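Local coordinates for putative isochorismatase (Bordetella bronchiseptica, PDB 3UAO), which hydrolyses maleamate as a maleamate amidohydrolase of the isochorismatase-like family, an enzyme of nicotinate (vitamin B3) degradation, at residues R186-S191 against D220-K225. Sequence-based numbering, arbitrary orientation.
Sequences RPLVLS and DEALAK
Ala222, on helix 219-224, sets its CB against two leucines of the strand, Leu188 and Leu190. All contact between the two segments is apolar, and no hydrogen bond crosses it. Leu190 comes closer: its CD1 lies 3.4 Å from Ala222 CB. Leu188 meets the same methyl with both branches, CD2 at 3.8 Å and CD1 at 4.0 Å from Ala222 CB. The methyl therefore faces the ends of two side chains set two residues apart, on one face of the strand.

The two leucines reach it differently. Leu188 starts toward the helix, and its extended form (chi2 177°) carries the fork straight out to Ala222. The first bond of Leu190 runs across this direction. Its chi1 of -79° sets CG opposite the carbonyl carbon, and CD1 then closes the gap. The chi2 of -13° is close to eclipsed, which may reflect strain or the limits of the model. The nearest CA atoms, those of Leu190 and Ala222, are 7.2 Å apart. Alanine contributes just a methyl to the space between strand and helix. All three touching residues are buried.

This is a helix packed on one face of the parallel Rossmann-like sheet of the isochorismatase domain. Strand 186-195 lies between strands 161-167 and 215-217. Leu163 of the former touches both leucines, and Met217 of the latter touches Leu188 and Ala222. Val189 points to the other face, where it meets Val177 of helix 174-182. Helix 219-224 follows strand 215-217, the outermost on that side within this chain, and lies at the C-terminal end of the modelled chain, which stops at Lys225.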
loop_
_atom_site.group_PDB
_atom_site.type_symbol
_atom_site.label_atom_id
_atom_site.label_comp_id
_atom_site.label_asym_id
_atom_site.label_seq_id
_atom_site.Cartn_x
_atom_site.Cartn_y
_atom_site.Cartn_z
ATOM N N ARG A 186 4.903 15.910 6.155
ATOM C CA ARG A 186 6.003 16.829 5.809
ATOM C C ARG A 186 7.219 16.219 6.457
ATOM O O ARG A 186 7.258 16.165 7.699
ATOM C CB ARG A 186 5.728 18.221 6.367
ATOM C CG ARG A 186 4.499 18.869 5.718
ATOM C CD ARG A 186 3.855 19.926 6.585
ATOM N NE ARG A 186 2.631 20.416 5.976
ATOM C CZ ARG A 186 2.498 21.580 5.346
ATOM N NH1 ARG A 186 3.492 22.449 5.237
ATOM N NH2 ARG A 186 1.331 21.901 4.830
ATOM N N PRO A 187 8.180 15.697 5.649
ATOM C CA PRO A 187 9.375 15.178 6.287
ATOM C C PRO A 187 10.346 16.298 6.659
ATOM O O PRO A 187 10.538 17.252 5.887
ATOM C CB PRO A 187 10.011 14.247 5.213
ATOM C CG PRO A 187 9.014 14.264 3.998
ATOM C CD PRO A 187 8.239 15.547 4.181
ATOM N N LEU A 188 10.943 16.174 7.851
ATOM C CA LEU A 188 12.005 17.049 8.318
ATOM C C LEU A 188 13.232 16.158 8.551
ATOM O O LEU A 188 13.344 15.474 9.578
ATOM C CB LEU A 188 11.580 17.733 9.621
ATOM C CG LEU A 188 12.261 19.046 10.027
ATOM C CD1 LEU A 188 11.633 19.591 11.305
ATOM C CD2 LEU A 188 13.781 18.923 10.148
ATOM N N VAL A 189 14.149 16.156 7.588
ATOM C CA VAL A 189 15.354 15.345 7.693
ATOM C C VAL A 189 16.406 16.037 8.571
ATOM O O VAL A 189 16.918 17.100 8.247
ATOM C CB VAL A 189 15.916 14.984 6.324
ATOM C CG1 VAL A 189 17.163 14.105 6.480
ATOM C CG2 VAL A 189 14.826 14.252 5.516
ATOM N N LEU A 190 16.688 15.431 9.709
ATOM C CA LEU A 190 17.701 15.896 10.599
ATOM C C LEU A 190 19.071 15.571 9.995
ATOM O O LEU A 190 19.560 14.456 10.148
ATOM C CB LEU A 190 17.555 15.192 11.941
ATOM C CG LEU A 190 16.518 15.579 13.000
ATOM C CD1 LEU A 190 15.818 16.950 12.739
ATOM C CD2 LEU A 190 15.523 14.406 13.343
ATOM N N SER A 191 19.679 16.551 9.319
ATOM C CA SER A 191 20.926 16.355 8.571
ATOM C C SER A 191 22.088 15.851 9.412
ATOM O O SER A 191 23.004 15.245 8.863
ATOM C CB SER A 191 21.376 17.650 7.883
ATOM O OG SER A 191 21.538 18.718 8.816
ATOM N N ASP A 220 19.476 21.203 16.137
ATOM C CA ASP A 220 19.249 22.394 16.965
ATOM C C ASP A 220 18.242 23.302 16.276
ATOM O O ASP A 220 17.333 23.844 16.900
ATOM C CB ASP A 220 20.557 23.145 17.235
ATOM C CG ASP A 220 21.337 23.489 15.943
ATOM O OD1 ASP A 220 21.543 22.595 15.087
ATOM O OD2 ASP A 220 21.751 24.665 15.809
ATOM N N GLU A 221 18.393 23.391 14.965
ATOM C CA GLU A 221 17.519 24.179 14.117
ATOM C C GLU A 221 16.101 23.611 14.142
ATOM O O GLU A 221 15.149 24.374 14.314
ATOM C CB GLU A 221 18.048 24.136 12.700
ATOM C CG GLU A 221 17.950 25.396 11.910
ATOM C CD GLU A 221 19.101 25.442 10.926
ATOM O OE1 GLU A 221 20.195 25.961 11.302
ATOM O OE2 GLU A 221 18.931 24.898 9.811
ATOM N N ALA A 222 15.981 22.285 13.950
ATOM C CA ALA A 222 14.686 21.586 13.929
ATOM C C ALA A 222 13.934 21.787 15.256
ATOM O O ALA A 222 12.816 22.278 15.257
ATOM C CB ALA A 222 14.854 20.076 13.621
ATOM N N LEU A 223 14.588 21.468 16.368
ATOM C CA LEU A 223 13.997 21.601 17.689
ATOM C C LEU A 223 13.628 23.037 18.062
ATOM O O LEU A 223 12.686 23.230 18.821
ATOM C CB LEU A 223 14.924 21.021 18.755
ATOM C CG LEU A 223 15.293 19.530 18.622
ATOM C CD1 LEU A 223 16.409 19.192 19.640
ATOM C CD2 LEU A 223 14.108 18.591 18.752
ATOM N N ALA A 224 14.364 24.033 17.558
ATOM C CA ALA A 224 13.975 25.440 17.753
ATOM C C ALA A 224 12.747 25.817 16.895
ATOM O O ALA A 224 11.948 26.675 17.303
ATOM C CB ALA A 224 15.145 26.397 17.450
ATOM N N LYS A 225 12.620 25.154 15.734
ATOM C CA LYS A 225 11.620 25.413 14.671
ATOM C C LYS A 225 12.089 26.538 13.750
ATOM O O LYS A 225 12.779 26.279 12.741
ATOM C CB LYS A 225 10.195 25.670 15.210
ATOM C CG LYS A 225 9.390 24.463 15.597
ATOM C CD LYS A 225 10.211 23.223 15.736
ATOM C CE LYS A 225 9.617 22.197 16.652
ATOM N NZ LYS A 225 10.622 21.131 16.782
#